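Local coordinates for protein ATP12 ATPase (Paracoccus denitrificans, PDB 2R31) that probably acts as a chaperone in the assembly of F1-ATPase, at residues V89-L93 with L166-H170; L101-R105 with W120-I124; A108-L112 with I201-F205; L123-A127 with I180-A184. All blocks are in the same frame, centred on the assembly; numbering follows the deposited sequence.

Interaction 1 of 4, residues V89-L93 with L166-H170; sequences VAAML and LTALH
Leu166 and Leu93 make the aliphatic centre of this contact, their methyls meeting at 3.8 Å between Leu166 CD1 and Leu93 CD1. The other branch of Leu166 reaches the preceding turn of helix 86-95, where Leu166 CD2 lies 3.8 Å from Val89 CG1 and equally far from Ala90 N. A chi1 of -171°, with CG opposite the backbone N, spreads both Leu166 methyls over that helix. Ala90, being small, lets the leucine approach its backbone closely. Leu169 adds a looser apolar touch to Leu93.

The second kind of contact involves His170. Met92 CE comes to 3.7 Å from His170 NE2, bends at chi2 and chi3 turning the flexible thioether inward. Leu93 CD1 lies 3.8 Å from His170 CA, and its CD2 approaches the imidazole obliquely. Val89 CG1 stands near the ring plane at its edge. A partly polar ring suits this partly exposed border, whereas leucines fill the buried part. No hydrogen bond crosses between the segments.

Val158 of helix 148-159 also packs on Ala90, Leu93 and Leu166. With axes 10.8 Å apart and inclined by 35°, this is the side-chain-mediated helix packing of an alpha-helical bundle.

Interaction 2 of 4, residues L101-R105 with W120-I124; sequences LLSYR and WDPLI
Arg105 reaches across to Asp121 with both terminal nitrogens, and NH1 and NH2 each stand 2.9 Å from Asp121 OD1. This end-on salt bridge converges on a single carboxylate oxygen, which NH1 meets on the syn side but tilted out of the carboxylate plane, and NH2 nearly along the C-O axis. The guanidinium also turns back on its own segment: Arg105 NE bonds to Leu102 O at 2.9 Å with an N-H...O angle of 165°, and NH2 gives the same carbonyl a longer bond of 3.2 Å. A bend at chi2 (-64°) folds the chain so that both acceptors lie in the guanidinium plane, which fixes its rotation.

Several other polar groups have partners outside the two segments. Asp121 OD2 bonds to the amine of a bound Tris molecule, probably from crystallisation; Trp120 NE1 donates to Leu198 O, and Ser103 OG pairs with Arg136 O.

Trp120 lies beside the arginine without stacking on it: the planes are 72° apart, and Arg105 NE sits at the indole edge, 3.6 Å from Trp120 CE3. In the conformer of Leu102 described, one of two modelled, CD2 makes a CH-pi contact 3.5 Å from the centroid of the five-membered ring, while Leu102 CB packs against Ile124 CD1 at 3.8 Å.

Arginine suits this buried place because its several N-H groups can serve a backbone carbonyl and a carboxylate together; the aspartate probably offsets its charge, and the pairing ties strand 104-105 to helix 110-130 within their beta-alpha-beta unit.

Interaction 3 of 4, residues A108-L112 with I201-F205; sequences APEAL and IDEEF
Ile201 O accepts the backbone N-H of Phe205 at 3.0 Å (Phe205 N to Ile201 O), and this helical turn presents both side chains to Leu112. No hydrogen bond joins the two segments, so the contact is made by apolar surfaces around one aromatic ring.

Leu112 supplies the main cover. Its CB stands over the centre of the Phe205 ring, 3.9 Å from the centroid and 5° off the normal, a clear CH-pi arrangement. Farther along the same side chain, Leu112 CD1 packs 3.9 Å from Phe205 CB and reaches Ile201 CG2 at 4.1 Å. A chi1 of -177° directs Phe205 away from its own backbone N and stretches the flat ring out toward the beginning of helix 110-130. There Ala111 CB meets the ring edge, 3.8 Å from Phe205 CE1, and Pro109 CG approaches Phe205 CE2 obliquely at 3.9 Å. Pro109 follows a cis peptide bond and occupies the N-cap position, where its rigid ring is held close to the aromatic one; the small Ala111 keeps the helix surface low enough for the edge to fit.

Replacing Phe205 with an alanine would probably uncover Leu112 and leave Pro109 and Ala111 without their partner across the contact.

Asp202 OD1, 3.6 Å from Leu112 CD1, bonds to Gln116 NE2 in the conformer described. The contact lies near the protein surface, where the first turns of helix 110-130 and helix 201-210, one from each, come together; Ile201 carries the packing onward to Ala115, Gln116 and Trp120 of the longer helix.

Interaction 4 of 4, residues L123-A127 with I180-A184; sequences LIDWA and ILGLA
Ala184 is a tight point of this contact, its methyl touching two larger side chains that meet it from directions about a right angle apart. Ala184 CB lies 3.5 Å from Leu123 CD2 and 3.8 Å from Trp126 CZ3. The indole also nears the backbone, Trp126 CH2 being 3.6 Å from Ala184 CA, an approach the small residue permits. With CG anti to the backbone N (chi1 168°), Trp126 extends its six-membered ring to helix 179-186, where the alanine methyl makes an off-centre CH-pi contact. Ile180 is close too, its CG2 3.7 Å from Leu123 O and its CD1 3.8 Å from Ala127 CB.

Elsewhere the fit is slacker: Ile180 CG2 stays 4.4 Å from Trp126 CE3, and Leu181 CD2 only grazes Leu123 CD2 at 4.2 Å. Solvent lies on the side of helix 110-130 that carries the exposed Asp125.

A serine in place of Trp126 would probably open a gap beside Ala184 and leave Glu130 OE1 without its indole N-H.

The segments cross at 67°. Helix 192-199 adds Leu198 against Leu123 and Leu181, while Leu154 of helix 148-159 packs on Ile180 and Leu183, so that helix 179-186 is wedged within the bundle.

Overall arrangement
Helix 110-130 connects three of the contacts: interaction 3 uses its first turn, and interactions 2 and 4 share Leu123 and Ile124, their centres about 8 Å apart. Leu102 belongs to both environments, its CD1 lying 3.8 Å from Ile180 CG2. Toward interaction 3, whose centre is about 13 Å from that of interaction 2, Trp120 NE1 packs 3.5 Å from Ile201 CD1. Interaction 1 joins the network through interaction 4, where Leu169 CD1 touches Gly182 C at 3.5 Å; its centre is about 29 Å from that of interaction 3. The bound Tris molecule, probably from crystallisation, lies about 3 Å from the Asp121 side chain in interaction 2.

Interaction 1 of 4, residues V89-L93 with L166-H170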
loop_
_atom_site.group_PDB
_atom_site.type_symbol
_atom_site.label_atom_id
_atom_site.label_comp_id
_atom_site.label_asym_id
_atom_site.label_seq_id
_atom_site.Cartn_x
_atom_site.Cartn_y
_atom_site.Cartn_z
ATOM N N VAL A 89 -3.288 12.298 -6.211
ATOM C CA VAL A 89 -2.761 10.982 -5.827
ATOM C C VAL A 89 -3.440 9.886 -6.647
ATOM O O VAL A 89 -2.783 8.945 -7.111
ATOM C CB VAL A 89 -2.939 10.752 -4.308
ATOM C CG1 VAL A 89 -2.526 9.324 -3.922
ATOM C CG2 VAL A 89 -2.091 11.735 -3.495
ATOM N N ALA A 90 -4.756 10.008 -6.834
ATOM C CA ALA A 90 -5.469 9.012 -7.630
ATOM C C ALA A 90 -4.937 8.959 -9.062
ATOM O O ALA A 90 -4.774 7.871 -9.645
ATOM C CB ALA A 90 -6.958 9.282 -7.617
ATOM N N ALA A 91 -4.675 10.115 -9.667
ATOM C CA ALA A 91 -4.165 10.135 -11.048
ATOM C C ALA A 91 -2.775 9.513 -11.093
ATOM O O ALA A 91 -2.444 8.738 -11.995
ATOM C CB ALA A 91 -4.149 11.543 -11.555
ATOM N N MET A 92 -1.935 9.841 -10.100
ATOM C CA MET A 92 -0.581 9.323 -10.060
ATOM C C MET A 92 -0.570 7.800 -9.940
ATOM O O MET A 92 0.193 7.103 -10.634
ATOM C CB MET A 92 0.152 10.012 -8.884
ATOM C CG MET A 92 1.586 9.565 -8.674
ATOM S SD MET A 92 1.802 8.059 -7.757
ATOM C CE MET A 92 1.286 8.586 -6.155
ATOM N N LEU A 93 -1.406 7.260 -9.051
ATOM C CA LEU A 93 -1.440 5.804 -8.887
ATOM C C LEU A 93 -2.032 5.161 -10.131
ATOM O O LEU A 93 -1.545 4.114 -10.622
ATOM C CB LEU A 93 -2.178 5.421 -7.627
ATOM C CG LEU A 93 -1.496 5.792 -6.326
ATOM C CD1 LEU A 93 -2.411 5.525 -5.146
ATOM C CD2 LEU A 93 -0.156 5.070 -6.168
ATOM N N LEU A 166 -7.566 4.677 -0.786
ATOM C CA LEU A 166 -6.505 5.134 -1.673
ATOM C C LEU A 166 -5.159 5.181 -0.955
ATOM O O LEU A 166 -4.119 4.850 -1.515
ATOM C CB LEU A 166 -6.883 6.533 -2.229
ATOM C CG LEU A 166 -5.969 7.058 -3.331
ATOM C CD1 LEU A 166 -6.061 6.229 -4.593
ATOM C CD2 LEU A 166 -6.280 8.525 -3.649
ATOM N N THR A 167 -5.203 5.608 0.322
ATOM C CA THR A 167 -3.996 5.635 1.156
ATOM C C THR A 167 -3.412 4.231 1.270
ATOM O O THR A 167 -2.210 4.051 1.115
ATOM C CB THR A 167 -4.314 6.218 2.530
ATOM O OG1 THR A 167 -4.812 7.559 2.376
ATOM C CG2 THR A 167 -3.059 6.276 3.393
ATOM N N ALA A 168 -4.257 3.248 1.548
ATOM C CA ALA A 168 -3.811 1.859 1.651
ATOM C C ALA A 168 -3.221 1.362 0.313
ATOM O O ALA A 168 -2.201 0.684 0.271
ATOM C CB ALA A 168 -4.949 0.952 2.055
ATOM N N LEU A 169 -3.897 1.684 -0.804
ATOM C CA LEU A 169 -3.423 1.248 -2.117
ATOM C C LEU A 169 -2.022 1.748 -2.396
ATOM O O LEU A 169 -1.223 1.075 -3.063
ATOM C CB LEU A 169 -4.400 1.698 -3.209
ATOM C CG LEU A 169 -3.995 1.324 -4.619
ATOM C CD1 LEU A 169 -3.984 -0.191 -4.818
ATOM C CD2 LEU A 169 -4.890 1.982 -5.660
ATOM N N HIS A 170 -1.722 2.975 -1.971
ATOM C CA HIS A 170 -0.517 3.664 -2.393
ATOM C C HIS A 170 0.717 2.775 -2.385
ATOM O O HIS A 170 1.347 2.597 -3.452
ATOM C CB HIS A 170 -0.342 4.929 -1.526
ATOM C CG HIS A 170 0.800 5.784 -1.942
ATOM N ND1 HIS A 170 2.100 5.470 -1.638
ATOM C CD2 HIS A 170 0.874 6.905 -2.650
ATOM C CE1 HIS A 170 2.888 6.445 -2.180
ATOM N NE2 HIS A 170 2.171 7.356 -2.807
#

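Interaction 2 of 4, residues L101-R105 with W120-I124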
loop_
_atom_site.group_PDB
_atom_site.type_symbol
_atom_site.label_atom_id
_atom_site.label_comp_id
_atom_site.label_asym_id
_atom_site.label_seq_id
_atom_site.Cartn_x
_atom_site.Cartn_y
_atom_site.Cartn_z
ATOM N N LEU A 101 5.093 -2.911 -13.711
ATOM C CA LEU A 101 6.062 -4.000 -13.644
ATOM C C LEU A 101 5.661 -5.186 -14.533
ATOM O O LEU A 101 6.504 -5.809 -15.172
ATOM C CB LEU A 101 6.145 -4.463 -12.182
ATOM C CG LEU A 101 7.201 -5.509 -11.867
ATOM C CD1 LEU A 101 8.596 -4.871 -11.800
ATOM C CD2 LEU A 101 6.882 -6.210 -10.539
ATOM N N LEU A 102 4.375 -5.542 -14.503
ATOM C CA LEU A 102 3.925 -6.768 -15.144
ATOM C C LEU A 102 3.954 -6.664 -16.674
ATOM O O LEU A 102 3.857 -7.713 -17.357
ATOM C CB LEU A 102 2.548 -7.182 -14.697
ATOM C CG LEU A 102 2.267 -7.258 -13.206
ATOM C CD1 LEU A 102 0.946 -8.000 -12.991
ATOM C CD2 LEU A 102 3.377 -7.942 -12.400
ATOM N N SER A 103 4.032 -5.455 -17.214
ATOM C CA SER A 103 4.097 -5.232 -18.674
ATOM C C SER A 103 5.505 -5.303 -19.212
ATOM O O SER A 103 5.669 -5.544 -20.412
ATOM C CB SER A 103 3.567 -3.832 -19.052
ATOM O OG SER A 103 2.180 -3.729 -18.896
ATOM N N TYR A 104 6.526 -5.096 -18.415
ATOM C CA TYR A 104 7.904 -4.878 -18.906
ATOM C C TYR A 104 8.719 -6.135 -18.671
ATOM O O TYR A 104 9.425 -6.277 -17.643
ATOM C CB TYR A 104 8.505 -3.565 -18.276
ATOM C CG TYR A 104 7.797 -2.465 -19.029
ATOM C CD1 TYR A 104 8.278 -2.076 -20.281
ATOM C CD2 TYR A 104 6.670 -1.848 -18.564
ATOM C CE1 TYR A 104 7.664 -1.093 -21.032
ATOM C CE2 TYR A 104 6.031 -0.873 -19.280
ATOM C CZ TYR A 104 6.529 -0.483 -20.518
ATOM O OH TYR A 104 5.888 0.510 -21.260
ATOM N N ARG A 105 8.646 -7.078 -19.588
ATOM C CA ARG A 105 9.285 -8.409 -19.456
ATOM C C ARG A 105 10.731 -8.317 -19.858
ATOM O O ARG A 105 11.130 -7.409 -20.613
ATOM C CB ARG A 105 8.532 -9.429 -20.347
ATOM C CG ARG A 105 7.029 -9.557 -20.210
ATOM C CD ARG A 105 6.581 -10.044 -18.883
ATOM N NE ARG A 105 5.178 -9.963 -18.516
ATOM C CZ ARG A 105 4.273 -10.917 -18.695
ATOM N NH1 ARG A 105 4.628 -12.050 -19.276
ATOM N NH2 ARG A 105 3.023 -10.690 -18.268
ATOM N N TRP A 120 3.121 -13.802 -13.891
ATOM C CA TRP A 120 2.450 -12.547 -14.192
ATOM C C TRP A 120 1.301 -12.644 -15.177
ATOM O O TRP A 120 0.347 -11.854 -15.096
ATOM C CB TRP A 120 3.460 -11.516 -14.715
ATOM C CG TRP A 120 4.511 -11.132 -13.698
ATOM C CD1 TRP A 120 4.490 -11.371 -12.338
ATOM C CD2 TRP A 120 5.724 -10.422 -13.960
ATOM N NE1 TRP A 120 5.608 -10.848 -11.770
ATOM C CE2 TRP A 120 6.372 -10.277 -12.718
ATOM C CE3 TRP A 120 6.305 -9.899 -15.089
ATOM C CZ2 TRP A 120 7.615 -9.625 -12.603
ATOM C CZ3 TRP A 120 7.523 -9.256 -14.968
ATOM C CH2 TRP A 120 8.183 -9.116 -13.748
ATOM N N ASP A 121 1.339 -13.592 -16.108
ATOM C CA ASP A 121 0.233 -13.699 -17.067
ATOM C C ASP A 121 -1.108 -13.925 -16.356
ATOM O O ASP A 121 -2.103 -13.350 -16.801
ATOM C CB ASP A 121 0.500 -14.773 -18.108
ATOM C CG ASP A 121 1.541 -14.446 -19.145
ATOM O OD1 ASP A 121 2.027 -13.301 -19.182
ATOM O OD2 ASP A 121 1.920 -15.363 -19.913
ATOM N N PRO A 122 -1.208 -14.701 -15.274
ATOM C CA PRO A 122 -2.517 -14.821 -14.608
ATOM C C PRO A 122 -3.032 -13.509 -14.088
ATOM O O PRO A 122 -4.249 -13.298 -14.025
ATOM C CB PRO A 122 -2.247 -15.821 -13.497
ATOM C CG PRO A 122 -1.125 -16.681 -14.026
ATOM C CD PRO A 122 -0.245 -15.694 -14.727
ATOM N N LEU A 123 -2.160 -12.605 -13.649
ATOM C CA LEU A 123 -2.558 -11.319 -13.133
ATOM C C LEU A 123 -2.972 -10.354 -14.230
ATOM O O LEU A 123 -3.939 -9.603 -14.074
ATOM C CB LEU A 123 -1.466 -10.727 -12.204
ATOM C CG LEU A 123 -1.768 -11.352 -10.791
ATOM C CD1 LEU A 123 -1.298 -12.710 -10.638
ATOM C CD2 LEU A 123 -2.376 -10.312 -9.994
ATOM N N ILE A 124 -2.260 -10.388 -15.354
ATOM C CA ILE A 124 -2.702 -9.676 -16.545
ATOM C C ILE A 124 -4.106 -10.164 -16.933
ATOM O O ILE A 124 -4.986 -9.345 -17.269
ATOM C CB ILE A 124 -1.679 -9.816 -17.691
ATOM C CG1 ILE A 124 -0.296 -9.189 -17.366
ATOM C CG2 ILE A 124 -2.196 -9.310 -19.050
ATOM C CD1 ILE A 124 -0.316 -7.685 -17.204
#

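Interaction 3 of 4, residues A108-L112 with I201-F205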
loop_
_atom_site.group_PDB
_atom_site.type_symbol
_atom_site.label_atom_id
_atom_site.label_comp_id
_atom_site.label_asym_id
_atom_site.label_seq_id
_atom_site.Cartn_x
_atom_site.Cartn_y
_atom_site.Cartn_z
ATOM N N ALA A 108 15.540 -11.849 -22.189
ATOM C CA ALA A 108 16.495 -12.904 -21.996
ATOM C C ALA A 108 16.894 -12.959 -20.541
ATOM O O ALA A 108 16.775 -11.968 -19.819
ATOM C CB ALA A 108 17.771 -12.632 -22.782
ATOM N N PRO A 109 17.424 -14.083 -20.089
ATOM C CA PRO A 109 17.449 -15.386 -20.787
ATOM C C PRO A 109 16.038 -15.987 -20.885
ATOM O O PRO A 109 15.060 -15.547 -20.246
ATOM C CB PRO A 109 18.382 -16.233 -19.936
ATOM C CG PRO A 109 18.430 -15.554 -18.649
ATOM C CD PRO A 109 18.018 -14.145 -18.743
ATOM N N GLU A 110 15.915 -17.044 -21.683
ATOM C CA GLU A 110 14.638 -17.691 -21.952
ATOM C C GLU A 110 13.967 -18.135 -20.669
ATOM O O GLU A 110 12.756 -17.989 -20.508
ATOM C CB GLU A 110 14.800 -18.842 -22.926
ATOM C CG GLU A 110 15.164 -18.359 -24.339
ATOM C CD GLU A 110 15.242 -19.338 -25.441
ATOM O OE1 GLU A 110 15.546 -18.949 -26.600
ATOM O OE2 GLU A 110 14.962 -20.509 -25.147
ATOM N N ALA A 111 14.748 -18.688 -19.721
ATOM C CA ALA A 111 14.170 -19.189 -18.524
ATOM C C ALA A 111 13.511 -18.051 -17.706
ATOM O O ALA A 111 12.515 -18.248 -17.006
ATOM C CB ALA A 111 15.249 -19.874 -17.656
ATOM N N LEU A 112 14.070 -16.851 -17.736
ATOM C CA LEU A 112 13.470 -15.717 -17.046
ATOM C C LEU A 112 12.180 -15.257 -17.726
ATOM O O LEU A 112 11.183 -14.944 -17.066
ATOM C CB LEU A 112 14.476 -14.562 -16.924
ATOM C CG LEU A 112 13.909 -13.305 -16.268
ATOM C CD1 LEU A 112 13.353 -13.549 -14.851
ATOM C CD2 LEU A 112 15.040 -12.273 -16.218
ATOM N N ILE A 201 10.317 -11.583 -9.050
ATOM C CA ILE A 201 10.755 -12.688 -9.909
ATOM C C ILE A 201 12.122 -12.441 -10.495
ATOM O O ILE A 201 12.950 -13.377 -10.510
ATOM C CB ILE A 201 9.673 -13.006 -10.995
ATOM C CG1 ILE A 201 8.481 -13.703 -10.346
ATOM C CG2 ILE A 201 10.244 -13.788 -12.140
ATOM C CD1 ILE A 201 7.272 -13.921 -11.250
ATOM N N ASP A 202 12.473 -11.250 -10.987
ATOM C CA ASP A 202 13.794 -10.988 -11.563
ATOM C C ASP A 202 14.931 -11.125 -10.539
ATOM O O ASP A 202 15.952 -11.774 -10.801
ATOM C CB ASP A 202 13.931 -9.625 -12.205
ATOM C CG ASP A 202 13.063 -9.434 -13.417
ATOM O OD1 ASP A 202 12.243 -10.331 -13.640
ATOM O OD2 ASP A 202 13.221 -8.380 -14.089
ATOM N N GLU A 203 14.714 -10.473 -9.390
ATOM C CA GLU A 203 15.778 -10.540 -8.374
ATOM C C GLU A 203 15.952 -11.971 -7.874
ATOM O O GLU A 203 17.079 -12.372 -7.620
ATOM C CB GLU A 203 15.460 -9.555 -7.257
ATOM C CG GLU A 203 16.162 -9.700 -5.936
ATOM C CD GLU A 203 15.604 -8.669 -4.968
ATOM O OE1 GLU A 203 14.401 -8.463 -4.684
ATOM O OE2 GLU A 203 16.523 -7.980 -4.466
ATOM N N GLU A 204 14.880 -12.723 -7.712
ATOM C CA GLU A 204 15.092 -14.088 -7.238
ATOM C C GLU A 204 15.714 -14.950 -8.316
ATOM O O GLU A 204 16.550 -15.815 -7.993
ATOM C CB GLU A 204 13.800 -14.669 -6.696
ATOM C CG GLU A 204 13.379 -13.758 -5.525
ATOM C CD GLU A 204 12.585 -14.556 -4.542
ATOM O OE1 GLU A 204 13.300 -15.147 -3.730
ATOM O OE2 GLU A 204 11.358 -14.501 -4.639
ATOM N N PHE A 205 15.403 -14.745 -9.596
ATOM C CA PHE A 205 16.094 -15.462 -10.659
ATOM C C PHE A 205 17.599 -15.186 -10.588
ATOM O O PHE A 205 18.459 -16.073 -10.692
ATOM C CB PHE A 205 15.492 -15.016 -11.981
ATOM C CG PHE A 205 16.100 -15.750 -13.155
ATOM C CD1 PHE A 205 15.550 -16.942 -13.634
ATOM C CD2 PHE A 205 17.227 -15.231 -13.784
ATOM C CE1 PHE A 205 16.123 -17.575 -14.699
ATOM C CE2 PHE A 205 17.812 -15.883 -14.861
ATOM C CZ PHE A 205 17.240 -17.063 -15.303
#

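Interaction 4 of 4, residues L123-A127 with I180-A184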
loop_
_atom_site.group_PDB
_atom_site.type_symbol
_atom_site.label_atom_id
_atom_site.label_comp_id
_atom_site.label_asym_id
_atom_site.label_seq_id
_atom_site.Cartn_x
_atom_site.Cartn_y
_atom_site.Cartn_z
ATOM N N LEU A 123 -2.160 -12.605 -13.649
ATOM C CA LEU A 123 -2.558 -11.319 -13.133
ATOM C C LEU A 123 -2.972 -10.354 -14.230
ATOM O O LEU A 123 -3.939 -9.603 -14.074
ATOM C CB LEU A 123 -1.466 -10.727 -12.204
ATOM C CG LEU A 123 -1.768 -11.352 -10.791
ATOM C CD1 LEU A 123 -1.298 -12.710 -10.638
ATOM C CD2 LEU A 123 -2.376 -10.312 -9.994
ATOM N N ILE A 124 -2.260 -10.388 -15.354
ATOM C CA ILE A 124 -2.702 -9.676 -16.545
ATOM C C ILE A 124 -4.106 -10.164 -16.933
ATOM O O ILE A 124 -4.986 -9.345 -17.269
ATOM C CB ILE A 124 -1.679 -9.816 -17.691
ATOM C CG1 ILE A 124 -0.296 -9.189 -17.366
ATOM C CG2 ILE A 124 -2.196 -9.310 -19.050
ATOM C CD1 ILE A 124 -0.316 -7.685 -17.204
ATOM N N ASP A 125 -4.317 -11.458 -16.942
ATOM C CA ASP A 125 -5.596 -12.023 -17.360
ATOM C C ASP A 125 -6.693 -11.632 -16.382
ATOM O O ASP A 125 -7.816 -11.319 -16.780
ATOM C CB ASP A 125 -5.544 -13.543 -17.496
ATOM C CG ASP A 125 -4.634 -14.097 -18.573
ATOM O OD1 ASP A 125 -4.205 -13.314 -19.454
ATOM O OD2 ASP A 125 -4.362 -15.316 -18.544
ATOM N N TRP A 126 -6.392 -11.629 -15.092
ATOM C CA TRP A 126 -7.344 -11.187 -14.067
ATOM C C TRP A 126 -7.777 -9.754 -14.345
ATOM O O TRP A 126 -8.965 -9.416 -14.343
ATOM C CB TRP A 126 -6.743 -11.317 -12.656
ATOM C CG TRP A 126 -7.584 -10.611 -11.660
ATOM C CD1 TRP A 126 -8.758 -11.087 -11.117
ATOM C CD2 TRP A 126 -7.348 -9.326 -11.100
ATOM N NE1 TRP A 126 -9.270 -10.146 -10.270
ATOM C CE2 TRP A 126 -8.435 -9.061 -10.221
ATOM C CE3 TRP A 126 -6.331 -8.351 -11.228
ATOM C CZ2 TRP A 126 -8.554 -7.889 -9.489
ATOM C CZ3 TRP A 126 -6.452 -7.184 -10.512
ATOM C CH2 TRP A 126 -7.542 -6.962 -9.661
ATOM N N ALA A 127 -6.845 -8.841 -14.553
ATOM C CA ALA A 127 -7.182 -7.454 -14.799
ATOM C C ALA A 127 -7.970 -7.318 -16.088
ATOM O O ALA A 127 -8.907 -6.515 -16.172
ATOM C CB ALA A 127 -5.945 -6.564 -14.772
ATOM N N ILE A 180 -1.365 -3.185 -11.224
ATOM C CA ILE A 180 -2.110 -4.440 -11.223
ATOM C C ILE A 180 -1.908 -5.209 -9.919
ATOM O O ILE A 180 -2.885 -5.729 -9.350
ATOM C CB ILE A 180 -1.784 -5.286 -12.447
ATOM C CG1 ILE A 180 -2.093 -4.535 -13.756
ATOM C CG2 ILE A 180 -2.502 -6.630 -12.390
ATOM C CD1 ILE A 180 -3.483 -3.852 -13.814
ATOM N N LEU A 181 -0.665 -5.313 -9.431
ATOM C CA LEU A 181 -0.487 -6.016 -8.168
ATOM C C LEU A 181 -1.161 -5.314 -7.026
ATOM O O LEU A 181 -1.732 -5.958 -6.117
ATOM C CB LEU A 181 0.997 -6.214 -7.840
ATOM C CG LEU A 181 1.789 -7.135 -8.783
ATOM C CD1 LEU A 181 3.239 -7.186 -8.333
ATOM C CD2 LEU A 181 1.194 -8.525 -8.848
ATOM N N GLY A 182 -1.149 -3.973 -6.988
ATOM C CA GLY A 182 -1.833 -3.281 -5.916
ATOM C C GLY A 182 -3.352 -3.485 -5.950
ATOM O O GLY A 182 -3.980 -3.749 -4.919
ATOM N N LEU A 183 -3.931 -3.342 -7.150
ATOM C CA LEU A 183 -5.364 -3.580 -7.292
ATOM C C LEU A 183 -5.720 -5.030 -6.958
ATOM O O LEU A 183 -6.763 -5.292 -6.363
ATOM C CB LEU A 183 -5.869 -3.218 -8.691
ATOM C CG LEU A 183 -5.818 -1.722 -9.018
ATOM C CD1 LEU A 183 -6.206 -1.507 -10.463
ATOM C CD2 LEU A 183 -6.680 -0.906 -8.108
ATOM N N ALA A 184 -4.862 -5.988 -7.341
ATOM C CA ALA A 184 -5.161 -7.386 -7.047
ATOM C C ALA A 184 -5.198 -7.638 -5.563
ATOM O O ALA A 184 -5.990 -8.487 -5.102
ATOM C CB ALA A 184 -4.144 -8.277 -7.743
#